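Local coordinates for protein arginyl-tRNA synthetase (Campylobacter jejuni, PDB 3FNR) that catalyses the ATP-dependent attachment of L-arginine to tRNA(Arg), releasing AMP and diphosphate, as a monomeric class I aminoacyl-tRNA synthetase, at residues Y75-A79 and G80-Y84; V116-A119 and K120-F123; F130-E133 and E134-P137; A140-A143 and K144-L148; M147-L150 and I151-L155. The protein carries 1 engineered substitution. One frame throughout, in Å; residues are numbered along the deposited sequence.

Contact 1 of 5, residues Y75-A79 and G80-Y84; sequences YVNDA and GNQIY. With SO4 (sulfate ion), chain E.
Ala79 O is gripped by two backbone amides of the turn that follows it. Ile83 N, 3.0 Å from Ala79 O, approaches almost head-on, with a C=O...N angle of 166°, whereas Gln82 N lies 2.9 Å from Ala79 O and well above the carbonyl plane. One acceptor thus ties the beginning of helix 80-98 to the short link, with its inverse gamma turn centred on Asn77, that leaves strand 69-76. Ile83 packs on the same carbonyl: with chi1 at 67°, its CG1 lies between the backbone N and the carbonyl carbon and is brought 3.3 Å from Ala79 O, while CG2 rests against Asp78 CA. Gln82 CG, beside its backbone N, packs on Ala79 CB at 3.7 Å, and the bend at chi2 turns the amide back toward Asn77. The two amide planes are nearly perpendicular, 84° apart, with Gln82 NE2 3.6 Å from Asn77 OD1. Gly80 N turns outward to a sulfate ion, probably from the crystallisation liquor, through weak bonds to O2 and O4; Tyr172 and Arg169 hold the same ion. Asp78 OD2 is hydrogen-bonded to Ser167 OG, at the end of the adjoining parallel strand 165-167. On the helical side, Ile83 packs against Ala140 and Asp141 of helix 136-157, so the strand-to-helix junction lies between strand 165-167 and helix 136-157.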
loop_
_atom_site.group_PDB
_atom_site.type_symbol
_atom_site.label_atom_id
_atom_site.label_comp_id
_atom_site.label_asym_id
_atom_site.label_seq_id
_atom_site.Cartn_x
_atom_site.Cartn_y
_atom_site.Cartn_z
ATOM N N TYR A 75 -8.405 -8.517 5.303
ATOM C CA TYR A 75 -8.909 -9.681 5.997
ATOM C C TYR A 75 -8.474 -9.625 7.448
ATOM O O TYR A 75 -7.274 -9.595 7.736
ATOM C CB TYR A 75 -8.360 -10.952 5.348
ATOM C CG TYR A 75 -8.904 -12.233 5.925
ATOM C CD1 TYR A 75 -10.187 -12.671 5.603
ATOM C CD2 TYR A 75 -8.133 -13.020 6.777
ATOM C CE1 TYR A 75 -10.691 -13.852 6.118
ATOM C CE2 TYR A 75 -8.633 -14.200 7.309
ATOM C CZ TYR A 75 -9.911 -14.613 6.971
ATOM O OH TYR A 75 -10.409 -15.799 7.471
ATOM N N VAL A 76 -9.455 -9.627 8.349
ATOM C CA VAL A 76 -9.211 -9.576 9.792
ATOM C C VAL A 76 -9.213 -10.986 10.385
ATOM O O VAL A 76 -10.248 -11.634 10.432
ATOM C CB VAL A 76 -10.275 -8.704 10.520
ATOM C CG1 VAL A 76 -9.837 -8.400 11.923
ATOM C CG2 VAL A 76 -10.542 -7.402 9.763
ATOM N N ASN A 77 -8.052 -11.458 10.826
ATOM C CA ASN A 77 -7.935 -12.772 11.456
ATOM C C ASN A 77 -8.423 -12.696 12.893
ATOM O O ASN A 77 -7.623 -12.747 13.827
ATOM C CB ASN A 77 -6.483 -13.270 11.442
ATOM C CG ASN A 77 -6.030 -13.753 10.073
ATOM O OD1 ASN A 77 -6.397 -14.842 9.634
ATOM N ND2 ASN A 77 -5.197 -12.955 9.404
ATOM N N ASP A 78 -9.735 -12.578 13.069
ATOM C CA ASP A 78 -10.292 -12.255 14.379
ATOM C C ASP A 78 -11.032 -13.404 15.063
ATOM O O ASP A 78 -11.951 -13.174 15.855
ATOM C CB ASP A 78 -11.165 -10.998 14.299
ATOM C CG ASP A 78 -12.459 -11.208 13.526
ATOM O OD1 ASP A 78 -13.364 -10.366 13.688
ATOM O OD2 ASP A 78 -12.590 -12.193 12.762
ATOM N N ALA A 79 -10.624 -14.634 14.760
ATOM C CA ALA A 79 -11.146 -15.804 15.452
ATOM C C ALA A 79 -10.760 -15.721 16.921
ATOM O O ALA A 79 -9.694 -15.197 17.244
ATOM C CB ALA A 79 -10.591 -17.071 14.842
ATOM N N GLY A 80 -11.635 -16.229 17.795
ATOM C CA GLY A 80 -11.385 -16.276 19.237
ATOM C C GLY A 80 -10.078 -16.971 19.571
ATOM O O GLY A 80 -9.351 -16.544 20.462
ATOM N N ASN A 81 -9.773 -18.023 18.815
ATOM C CA ASN A 81 -8.544 -18.801 18.966
ATOM C C ASN A 81 -7.294 -18.043 18.503
ATOM O O ASN A 81 -6.180 -18.337 18.942
ATOM C CB ASN A 81 -8.669 -20.131 18.205
ATOM C CG ASN A 81 -9.982 -20.865 18.503
ATOM O OD1 ASN A 81 -10.030 -21.745 19.368
ATOM N ND2 ASN A 81 -11.049 -20.504 17.784
ATOM N N GLN A 82 -7.493 -17.074 17.611
ATOM C CA GLN A 82 -6.409 -16.243 17.091
ATOM C C GLN A 82 -6.093 -15.067 18.025
ATOM O O GLN A 82 -4.927 -14.752 18.263
ATOM C CB GLN A 82 -6.763 -15.726 15.690
ATOM C CG GLN A 82 -6.914 -16.807 14.620
ATOM C CD GLN A 82 -5.636 -17.060 13.842
ATOM O OE1 GLN A 82 -4.628 -17.501 14.397
ATOM N NE2 GLN A 82 -5.678 -16.790 12.541
ATOM N N ILE A 83 -7.144 -14.439 18.555
ATOM C CA ILE A 83 -7.025 -13.228 19.374
ATOM C C ILE A 83 -6.983 -13.483 20.883
ATOM O O ILE A 83 -6.918 -12.527 21.665
ATOM C CB ILE A 83 -8.176 -12.218 19.087
ATOM C CG1 ILE A 83 -9.528 -12.787 19.549
ATOM C CG2 ILE A 83 -8.177 -11.792 17.608
ATOM C CD1 ILE A 83 -10.680 -11.787 19.536
ATOM N N TYR A 84 -7.026 -14.757 21.283
ATOM C CA TYR A 84 -7.014 -15.140 22.701
ATOM C C TYR A 84 -5.793 -14.580 23.430
ATOM O O TYR A 84 -5.938 -13.957 24.487
ATOM C CB TYR A 84 -7.092 -16.667 22.872
ATOM C CG TYR A 84 -7.248 -17.133 24.313
ATOM C CD1 TYR A 84 -8.501 -17.135 24.938
ATOM C CD2 TYR A 84 -6.144 -17.580 25.050
ATOM C CE1 TYR A 84 -8.651 -17.567 26.261
ATOM C CE2 TYR A 84 -6.283 -18.007 26.373
ATOM C CZ TYR A 84 -7.538 -17.996 26.972
ATOM O OH TYR A 84 -7.676 -18.422 28.275
HETATM S S SO4 E . -14.697 -17.874 17.701
HETATM O O1 SO4 E . -16.028 -18.472 17.787
HETATM O O2 SO4 E . -14.692 -16.610 18.431
HETATM O O3 SO4 E . -13.705 -18.785 18.273
HETATM O O4 SO4 E . -14.365 -17.629 16.301
#

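Contact 2 of 5, residues V116-A119 and K120-F123; sequences VDLA and KEAF
Glu121 and Leu118 meet one turn apart on helix 113-126, a regular alpha-helix within the class I catalytic domain. Followed outward from the backbone, Glu121 CB first meets Leu118 O at 3.3 Å, with Asp117 O slightly farther off. CG passes Asp117 O at 4.0 Å. From there the chain runs extended, and OE2 arrives beside the methyl CD1 of Leu118 at 3.8 Å, with Leu118 CA also near it. This is a van der Waals approach of a carboxylate oxygen to aliphatic carbon. Leu118 supplies the other half of the meeting: its CG is anti to the backbone N (chi1 -166°), and the side chain lies obliquely across that of Glu121. The other carboxylate oxygen, OE1, has a long and weak ion pair with Lys146 of helix 136-157.

Lys120 follows a different path, laying CB over Asp117 O and CG over Val116 O before the rest of the chain, bent at chi3, leads away from the turn. The two alanines face the neighbouring parts of the fold. Ala119 touches Ser93 and Val94 of helix 80-98, and Ala122 meets Phe131 in the loop beyond.

Beneath these side chains runs an unbroken i to i+4 ladder. Ala122 N donates to Leu118 O at 2.8 Å, and in the last rung Phe123 N reaches Ala119 O at 2.9 Å with an N-H...O angle of 156°.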
loop_
_atom_site.group_PDB
_atom_site.type_symbol
_atom_site.label_atom_id
_atom_site.label_comp_id
_atom_site.label_asym_id
_atom_site.label_seq_id
_atom_site.Cartn_x
_atom_site.Cartn_y
_atom_site.Cartn_z
ATOM N N VAL A 116 0.540 -1.740 27.355
ATOM C CA VAL A 116 0.320 -1.113 28.653
ATOM C C VAL A 116 -0.682 0.046 28.572
ATOM O O VAL A 116 -1.417 0.284 29.528
ATOM C CB VAL A 116 1.648 -0.730 29.404
ATOM C CG1 VAL A 116 2.575 -1.937 29.523
ATOM C CG2 VAL A 116 2.369 0.442 28.750
ATOM N N ASP A 117 -0.725 0.739 27.428
ATOM C CA ASP A 117 -1.701 1.819 27.193
ATOM C C ASP A 117 -3.124 1.266 27.098
ATOM O O ASP A 117 -4.077 1.852 27.624
ATOM C CB ASP A 117 -1.376 2.591 25.905
ATOM C CG ASP A 117 -0.032 3.306 25.959
ATOM O OD1 ASP A 117 0.418 3.780 24.892
ATOM O OD2 ASP A 117 0.584 3.383 27.048
ATOM N N LEU A 118 -3.236 0.129 26.420
ATOM C CA LEU A 118 -4.491 -0.564 26.205
ATOM C C LEU A 118 -4.996 -1.191 27.505
ATOM O O LEU A 118 -6.201 -1.218 27.750
ATOM C CB LEU A 118 -4.285 -1.633 25.130
ATOM C CG LEU A 118 -5.443 -2.341 24.436
ATOM C CD1 LEU A 118 -6.433 -1.358 23.827
ATOM C CD2 LEU A 118 -4.861 -3.253 23.375
ATOM N N ALA A 119 -4.065 -1.684 28.327
ATOM C CA ALA A 119 -4.365 -2.184 29.671
ATOM C C ALA A 119 -4.921 -1.096 30.594
ATOM O O ALA A 119 -5.786 -1.366 31.427
ATOM C CB ALA A 119 -3.131 -2.792 30.282
ATOM N N LYS A 120 -4.406 0.125 30.444
ATOM C CA LYS A 120 -4.901 1.285 31.181
ATOM C C LYS A 120 -6.284 1.685 30.691
ATOM O O LYS A 120 -7.122 2.130 31.480
ATOM C CB LYS A 120 -3.942 2.469 31.051
ATOM C CG LYS A 120 -2.718 2.385 31.953
ATOM C CD LYS A 120 -1.941 3.704 31.985
ATOM C CE LYS A 120 -2.644 4.761 32.841
ATOM N NZ LYS A 120 -1.880 6.039 32.914
ATOM N N GLU A 121 -6.509 1.532 29.385
ATOM C CA GLU A 121 -7.824 1.743 28.788
ATOM C C GLU A 121 -8.798 0.679 29.275
ATOM O O GLU A 121 -9.961 0.981 29.544
ATOM C CB GLU A 121 -7.746 1.709 27.259
ATOM C CG GLU A 121 -7.743 3.069 26.574
ATOM C CD GLU A 121 -7.765 2.956 25.049
ATOM O OE1 GLU A 121 -8.722 3.467 24.425
ATOM O OE2 GLU A 121 -6.830 2.348 24.475
ATOM N N ALA A 122 -8.304 -0.554 29.397
ATOM C CA ALA A 122 -9.107 -1.699 29.832
ATOM C C ALA A 122 -9.545 -1.573 31.287
ATOM O O ALA A 122 -10.710 -1.807 31.611
ATOM C CB ALA A 122 -8.344 -3.004 29.613
ATOM N N PHE A 123 -8.604 -1.197 32.149
ATOM C CA PHE A 123 -8.856 -1.057 33.580
ATOM C C PHE A 123 -9.856 0.056 33.891
ATOM O O PHE A 123 -10.641 -0.056 34.833
ATOM C CB PHE A 123 -7.540 -0.826 34.322
ATOM C CG PHE A 123 -7.669 -0.866 35.813
ATOM C CD1 PHE A 123 -7.809 -2.078 36.478
ATOM C CD2 PHE A 123 -7.641 0.312 36.559
ATOM C CE1 PHE A 123 -7.927 -2.116 37.864
ATOM C CE2 PHE A 123 -7.756 0.284 37.948
ATOM C CZ PHE A 123 -7.900 -0.933 38.602
#

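Contact 3 of 5, residues F130-E133 and E134-P137; sequences FFSE and ENIP
Asn135 engages Phe130 through both its polar amide and its CB. Among the hydrogen bonds, Asn135 ND2 donates to Phe130 O at 2.9 Å, coming in only 16° from the carbonyl plane. Phe130 O also accepts Ser132 N, so two donors fix this carbonyl at the inverse gamma turn centred on Phe131. Farther along, Asn135 N is 3.1 Å from Ser132 O and stands above its carbonyl plane. Asn135 occupies the N-cap position of helix 136-157, yet its side chain reaches back to the loop and makes no capping bond.

The aromatic contact uses the same side chain. Asn135 CB lies over one face of the Phe130 ring, a CH-pi contact 3.8 Å from the centroid, and the amide stacks on the ring with the planes 11° apart. A chi1 of -74° sets Asn135 CG beside its backbone N, where it can lie over the ring while ND2 reaches the carbonyl. Phe126 also stacks with Phe130.

Van der Waals packing continues at the start of the helix. The CG1 and CD1 atoms of Ile136 both approach Glu133 O, and CD1 lies 4.1 Å from Glu133 CG as the two side chains run alongside one another.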
loop_
_atom_site.group_PDB
_atom_site.type_symbol
_atom_site.label_atom_id
_atom_site.label_comp_id
_atom_site.label_asym_id
_atom_site.label_seq_id
_atom_site.Cartn_x
_atom_site.Cartn_y
_atom_site.Cartn_z
ATOM N N PHE A 130 -13.321 -7.156 36.783
ATOM C CA PHE A 130 -13.461 -7.823 35.505
ATOM C C PHE A 130 -12.312 -8.759 35.220
ATOM O O PHE A 130 -12.439 -9.743 34.542
ATOM C CB PHE A 130 -13.507 -6.758 34.443
ATOM C CG PHE A 130 -13.812 -7.266 33.091
ATOM C CD1 PHE A 130 -15.085 -7.622 32.748
ATOM C CD2 PHE A 130 -12.839 -7.343 32.141
ATOM C CE1 PHE A 130 -15.360 -8.071 31.506
ATOM C CE2 PHE A 130 -13.126 -7.786 30.915
ATOM C CZ PHE A 130 -14.386 -8.149 30.596
ATOM N N PHE A 131 -11.170 -8.426 35.754
ATOM C CA PHE A 131 -9.910 -9.030 35.333
ATOM C C PHE A 131 -9.599 -10.404 35.928
ATOM O O PHE A 131 -8.780 -10.547 36.837
ATOM C CB PHE A 131 -8.760 -8.029 35.471
ATOM C CG PHE A 131 -8.899 -6.858 34.552
ATOM C CD1 PHE A 131 -9.477 -5.675 34.997
ATOM C CD2 PHE A 131 -8.503 -6.954 33.222
ATOM C CE1 PHE A 131 -9.637 -4.595 34.136
ATOM C CE2 PHE A 131 -8.656 -5.876 32.354
ATOM C CZ PHE A 131 -9.225 -4.695 32.815
ATOM N N SER A 132 -10.275 -11.407 35.373
ATOM C CA SER A 132 -10.026 -12.814 35.675
ATOM C C SER A 132 -9.985 -13.614 34.372
ATOM O O SER A 132 -10.416 -13.116 33.326
ATOM C CB SER A 132 -11.104 -13.364 36.622
ATOM O OG SER A 132 -12.412 -13.148 36.116
ATOM N N GLU A 133 -9.480 -14.849 34.449
ATOM C CA GLU A 133 -9.296 -15.732 33.283
ATOM C C GLU A 133 -10.557 -16.054 32.474
ATOM O O GLU A 133 -10.460 -16.428 31.303
ATOM C CB GLU A 133 -8.622 -17.045 33.697
ATOM C CG GLU A 133 -7.103 -16.998 33.741
ATOM C CD GLU A 133 -6.472 -18.383 33.671
ATOM O OE1 GLU A 133 -6.968 -19.236 32.899
ATOM O OE2 GLU A 133 -5.472 -18.618 34.385
ATOM N N GLU A 134 -11.727 -15.915 33.094
ATOM C CA GLU A 134 -12.995 -16.196 32.420
ATOM C C GLU A 134 -13.425 -15.083 31.466
ATOM O O GLU A 134 -14.214 -15.317 30.549
ATOM C CB GLU A 134 -14.109 -16.530 33.428
ATOM C CG GLU A 134 -14.521 -15.398 34.357
ATOM C CD GLU A 134 -15.459 -15.863 35.456
ATOM O OE1 GLU A 134 -16.597 -15.347 35.532
ATOM O OE2 GLU A 134 -15.059 -16.750 36.240
ATOM N N ASN A 135 -12.903 -13.879 31.686
ATOM C CA ASN A 135 -13.256 -12.728 30.862
ATOM C C ASN A 135 -12.264 -12.421 29.730
ATOM O O ASN A 135 -12.414 -11.411 29.040
ATOM C CB ASN A 135 -13.489 -11.492 31.737
ATOM C CG ASN A 135 -14.805 -11.552 32.499
ATOM O OD1 ASN A 135 -15.873 -11.748 31.914
ATOM N ND2 ASN A 135 -14.734 -11.369 33.810
ATOM N N ILE A 136 -11.267 -13.294 29.548
ATOM C CA ILE A 136 -10.264 -13.139 28.479
ATOM C C ILE A 136 -10.854 -12.952 27.068
ATOM O O ILE A 136 -10.483 -11.988 26.403
ATOM C CB ILE A 136 -9.179 -14.268 28.481
ATOM C CG1 ILE A 136 -8.372 -14.255 29.780
ATOM C CG2 ILE A 136 -8.241 -14.138 27.270
ATOM C CD1 ILE A 136 -7.449 -15.446 29.937
ATOM N N PRO A 137 -11.777 -13.842 26.613
ATOM C CA PRO A 137 -12.315 -13.591 25.267
ATOM C C PRO A 137 -13.243 -12.379 25.151
ATOM O O PRO A 137 -13.412 -11.856 24.053
ATOM C CB PRO A 137 -13.068 -14.882 24.928
ATOM C CG PRO A 137 -13.406 -15.485 26.223
ATOM C CD PRO A 137 -12.345 -15.074 27.200
#

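Contact 4 of 5, residues A140-A143 and K144-L148; sequences ADWA and KDKML
The backbone of helix 136-157 makes i to i+4 bonds here, from the firm Lys144 N to Ala140 O bond at 2.8 Å to Met147 N on Ala143 O at 2.9 Å, with a longer and weaker step between Asp145 N and Asp141 O.

Trp142 and Lys146, one turn apart, make the main side-chain contact. Lys146 CG sits over one face of the indole, a CH-pi contact 4.0 Å from the centroid of the six-membered ring and 13° off its normal. With chi1 at 172°, Trp142 CG is anti to the backbone N, sending the indole along the helix to where the bent lysine chain crosses it. Lys146 CD also touches Trp142 CZ2.

Lys144 curls round the opposite flank of the turn. Its CG takes the position between the backbone N and the carbonyl carbon, and the bends at chi2 and chi4 bring NZ back to Asp145 OD1 in a salt bridge of 3.0 Å. Lys144 NZ also makes a weak bond to Asp141 O. The nearby ammonium may offset the close approach of two acceptors, Asp145 OD2 and Asp141 O. Asp141 itself turns its carboxylate outward to a salt bridge with Arg169, which is also hydrogen-bonded to the bound sulfate.

Ala143 packs against Leu86 and Ile90 of helix 80-98, whereas Trp142 and Met147 face helix 113-126, so this part of helix 136-157 joins both neighbours.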
loop_
_atom_site.group_PDB
_atom_site.type_symbol
_atom_site.label_atom_id
_atom_site.label_comp_id
_atom_site.label_asym_id
_atom_site.label_seq_id
_atom_site.Cartn_x
_atom_site.Cartn_y
_atom_site.Cartn_z
ATOM N N ALA A 140 -10.451 -9.771 24.804
ATOM C CA ALA A 140 -9.885 -9.930 23.467
ATOM C C ALA A 140 -10.758 -9.338 22.361
ATOM O O ALA A 140 -10.229 -8.719 21.445
ATOM C CB ALA A 140 -9.592 -11.384 23.190
ATOM N N ASP A 141 -12.076 -9.523 22.451
ATOM C CA ASP A 141 -13.020 -8.937 21.487
ATOM C C ASP A 141 -12.985 -7.411 21.494
ATOM O O ASP A 141 -12.976 -6.776 20.431
ATOM C CB ASP A 141 -14.454 -9.405 21.761
ATOM C CG ASP A 141 -14.684 -10.864 21.395
ATOM O OD1 ASP A 141 -13.850 -11.456 20.673
ATOM O OD2 ASP A 141 -15.710 -11.424 21.843
ATOM N N TRP A 142 -12.974 -6.844 22.703
ATOM C CA TRP A 142 -12.878 -5.398 22.916
ATOM C C TRP A 142 -11.527 -4.887 22.429
ATOM O O TRP A 142 -11.444 -3.820 21.820
ATOM C CB TRP A 142 -13.053 -5.061 24.403
ATOM C CG TRP A 142 -12.779 -3.612 24.748
ATOM C CD1 TRP A 142 -13.661 -2.571 24.681
ATOM C CD2 TRP A 142 -11.539 -3.058 25.218
ATOM N NE1 TRP A 142 -13.049 -1.401 25.073
ATOM C CE2 TRP A 142 -11.747 -1.671 25.408
ATOM C CE3 TRP A 142 -10.275 -3.599 25.497
ATOM C CZ2 TRP A 142 -10.736 -0.815 25.863
ATOM C CZ3 TRP A 142 -9.268 -2.748 25.945
ATOM C CH2 TRP A 142 -9.507 -1.370 26.122
ATOM N N ALA A 143 -10.485 -5.656 22.725
ATOM C CA ALA A 143 -9.112 -5.297 22.399
ATOM C C ALA A 143 -8.845 -5.302 20.903
ATOM O O ALA A 143 -8.291 -4.339 20.381
ATOM C CB ALA A 143 -8.156 -6.223 23.086
ATOM N N LYS A 144 -9.248 -6.381 20.227
ATOM C CA LYS A 144 -8.989 -6.544 18.799
ATOM C C LYS A 144 -9.682 -5.456 17.990
ATOM O O LYS A 144 -9.197 -5.074 16.923
ATOM C CB LYS A 144 -9.364 -7.955 18.305
ATOM C CG LYS A 144 -10.860 -8.274 18.212
ATOM C CD LYS A 144 -11.417 -8.113 16.799
ATOM C CE LYS A 144 -12.802 -8.746 16.675
ATOM N NZ LYS A 144 -13.890 -7.935 17.266
ATOM N N ASP A 145 -10.809 -4.964 18.508
ATOM C CA ASP A 145 -11.511 -3.836 17.912
ATOM C C ASP A 145 -10.742 -2.527 18.092
ATOM O O ASP A 145 -10.779 -1.665 17.217
ATOM C CB ASP A 145 -12.929 -3.715 18.479
ATOM C CG ASP A 145 -13.905 -4.698 17.841
ATOM O OD1 ASP A 145 -13.762 -4.996 16.632
ATOM O OD2 ASP A 145 -14.824 -5.166 18.549
ATOM N N LYS A 146 -10.049 -2.391 19.223
ATOM C CA LYS A 146 -9.216 -1.217 19.481
ATOM C C LYS A 146 -7.970 -1.253 18.599
ATOM O O LYS A 146 -7.562 -0.227 18.055
ATOM C CB LYS A 146 -8.811 -1.137 20.958
ATOM C CG LYS A 146 -9.929 -0.792 21.943
ATOM C CD LYS A 146 -10.043 0.708 22.205
ATOM C CE LYS A 146 -11.211 1.335 21.462
ATOM N NZ LYS A 146 -11.548 2.683 22.010
ATOM N N MET A 147 -7.383 -2.441 18.457
ATOM C CA MET A 147 -6.220 -2.641 17.593
ATOM C C MET A 147 -6.525 -2.435 16.119
ATOM O O MET A 147 -5.682 -1.948 15.377
ATOM C CB MET A 147 -5.596 -4.019 17.816
ATOM C CG MET A 147 -4.917 -4.194 19.168
ATOM S SD MET A 147 -3.503 -3.117 19.467
ATOM C CE MET A 147 -4.278 -1.640 20.127
ATOM N N LEU A 148 -7.732 -2.798 15.709
ATOM C CA LEU A 148 -8.180 -2.563 14.348
ATOM C C LEU A 148 -8.363 -1.074 14.098
ATOM O O LEU A 148 -8.120 -0.597 12.989
ATOM C CB LEU A 148 -9.485 -3.309 14.076
ATOM C CG LEU A 148 -9.724 -3.804 12.651
ATOM C CD1 LEU A 148 -8.599 -4.721 12.193
ATOM C CD2 LEU A 148 -11.053 -4.523 12.583
#

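Contact 5 of 5, residues M147-L150 and I151-L155; sequences MLVL and IKQNL
This is a local side-chain contact along successive turns of alpha-helix 136-157, where the helix passes the HIGH motif of the class I synthetase fold. Leu150 is central to it. With CG anti to the backbone N (chi1 -176°) and chi2 at 57°, CD1 comes 3.9 Å from Asn154 ND2 and equally close to Gln153 OE1. Thus one methyl meets two amides, and the leucine and glutamine side chains cross at about a right angle. Gln153 has its CG between the backbone N and the carbonyl carbon, bringing it 3.2 Å from Leu150 O; the extended remainder then carries NE2 to Val149 CG1. The other amide atom of Asn154, OD1, accepts a hydrogen bond from the backbone N of Leu45 in the HIGH motif, a bond that ties the helix to that signature loop. Pro44 packs against both Leu150 and Asn154, and Leu45 against Ile151.

On another flank, the extended chain of Lys152 runs past Leu148 O, bringing CE near the CG of that leucine, and its charged end makes a cation-pi contact with Tyr165. Leu148 itself touches Val76 of strand 69-76. The backbone bonds hold these turns in regular form: Asn154 N reaches Leu150 O at 2.8 Å, and Ile151 N lies 2.7 Å from Met147 O, with an N-H...O angle of 159°.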
loop_
_atom_site.group_PDB
_atom_site.type_symbol
_atom_site.label_atom_id
_atom_site.label_comp_id
_atom_site.label_asym_id
_atom_site.label_seq_id
_atom_site.Cartn_x
_atom_site.Cartn_y
_atom_site.Cartn_z
ATOM N N MET A 147 -7.383 -2.441 18.457
ATOM C CA MET A 147 -6.220 -2.641 17.593
ATOM C C MET A 147 -6.525 -2.435 16.119
ATOM O O MET A 147 -5.682 -1.948 15.377
ATOM C CB MET A 147 -5.596 -4.019 17.816
ATOM C CG MET A 147 -4.917 -4.194 19.168
ATOM S SD MET A 147 -3.503 -3.117 19.467
ATOM C CE MET A 147 -4.278 -1.640 20.127
ATOM N N LEU A 148 -7.732 -2.798 15.709
ATOM C CA LEU A 148 -8.180 -2.563 14.348
ATOM C C LEU A 148 -8.363 -1.074 14.098
ATOM O O LEU A 148 -8.120 -0.597 12.989
ATOM C CB LEU A 148 -9.485 -3.309 14.076
ATOM C CG LEU A 148 -9.724 -3.804 12.651
ATOM C CD1 LEU A 148 -8.599 -4.721 12.193
ATOM C CD2 LEU A 148 -11.053 -4.523 12.583
ATOM N N VAL A 149 -8.796 -0.351 15.129
ATOM C CA VAL A 149 -8.864 1.106 15.093
ATOM C C VAL A 149 -7.444 1.673 14.967
ATOM O O VAL A 149 -7.211 2.576 14.153
ATOM C CB VAL A 149 -9.641 1.692 16.322
ATOM C CG1 VAL A 149 -9.288 3.157 16.582
ATOM C CG2 VAL A 149 -11.142 1.548 16.124
ATOM N N LEU A 150 -6.510 1.106 15.740
ATOM C CA LEU A 150 -5.097 1.490 15.702
ATOM C C LEU A 150 -4.458 1.241 14.333
ATOM O O LEU A 150 -3.765 2.113 13.802
ATOM C CB LEU A 150 -4.285 0.779 16.802
ATOM C CG LEU A 150 -2.800 1.177 16.908
ATOM C CD1 LEU A 150 -2.605 2.690 17.130
ATOM C CD2 LEU A 150 -2.080 0.400 18.002
ATOM N N ILE A 151 -4.695 0.053 13.779
ATOM C CA ILE A 151 -4.170 -0.324 12.473
ATOM C C ILE A 151 -4.720 0.618 11.399
ATOM O O ILE A 151 -3.968 1.111 10.559
ATOM C CB ILE A 151 -4.479 -1.796 12.157
ATOM C CG1 ILE A 151 -3.541 -2.706 12.963
ATOM C CG2 ILE A 151 -4.348 -2.081 10.649
ATOM C CD1 ILE A 151 -4.017 -4.158 13.047
ATOM N N LYS A 152 -6.016 0.905 11.458
ATOM C CA LYS A 152 -6.625 1.852 10.523
ATOM C C LYS A 152 -5.960 3.224 10.550
ATOM O O LYS A 152 -5.708 3.808 9.494
ATOM C CB LYS A 152 -8.126 1.969 10.750
ATOM C CG LYS A 152 -8.912 0.816 10.139
ATOM C CD LYS A 152 -10.387 0.929 10.471
ATOM C CE LYS A 152 -11.123 -0.350 10.137
ATOM N NZ LYS A 152 -12.598 -0.132 10.187
ATOM N N GLN A 153 -5.630 3.716 11.743
ATOM C CA GLN A 153 -4.959 5.015 11.835
ATOM C C GLN A 153 -3.464 4.973 11.500
ATOM O O GLN A 153 -2.923 5.961 11.004
ATOM C CB GLN A 153 -5.279 5.764 13.146
ATOM C CG GLN A 153 -4.963 5.031 14.429
ATOM C CD GLN A 153 -5.761 5.541 15.629
ATOM O OE1 GLN A 153 -5.315 5.431 16.767
ATOM N NE2 GLN A 153 -6.943 6.095 15.377
ATOM N N ASN A 154 -2.823 3.822 11.736
ATOM C CA ASN A 154 -1.469 3.538 11.236
ATOM C C ASN A 154 -1.421 3.703 9.723
ATOM O O ASN A 154 -0.508 4.319 9.190
ATOM C CB ASN A 154 -1.031 2.107 11.567
ATOM C CG ASN A 154 -0.551 1.933 12.991
ATOM O OD1 ASN A 154 -0.079 0.852 13.351
ATOM N ND2 ASN A 154 -0.659 2.978 13.808
ATOM N N LEU A 155 -2.430 3.159 9.049
ATOM C CA LEU A 155 -2.575 3.267 7.608
ATOM C C LEU A 155 -2.955 4.677 7.159
ATOM O O LEU A 155 -2.487 5.146 6.128
ATOM C CB LEU A 155 -3.628 2.267 7.112
ATOM C CG LEU A 155 -3.239 0.785 7.111
ATOM C CD1 LEU A 155 -4.452 -0.094 6.818
ATOM C CD2 LEU A 155 -2.119 0.522 6.109
#

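From the N terminus, contact 1 closes the turn between strand 69-76 and helix 80-98. Contact 2 follows within helix 113-126, and contact 3 closes the loop leading into helix 136-157. Contacts 4 and 5 then succeed one another along that helix, sharing Met147 and Leu148. All are local and in series, so none nests in or crosses another, but the fold brings them together. Contact 1 meets contact 3 where Tyr84 packs on Ile136. Contact 4 touches contact 1 through Asp78 and Lys144, and contact 2 through Trp142. Phe131 joins contact 3 to contact 2. Helix 136-157 thereby links helices 80-98 and 113-126 with the catalytic sheet.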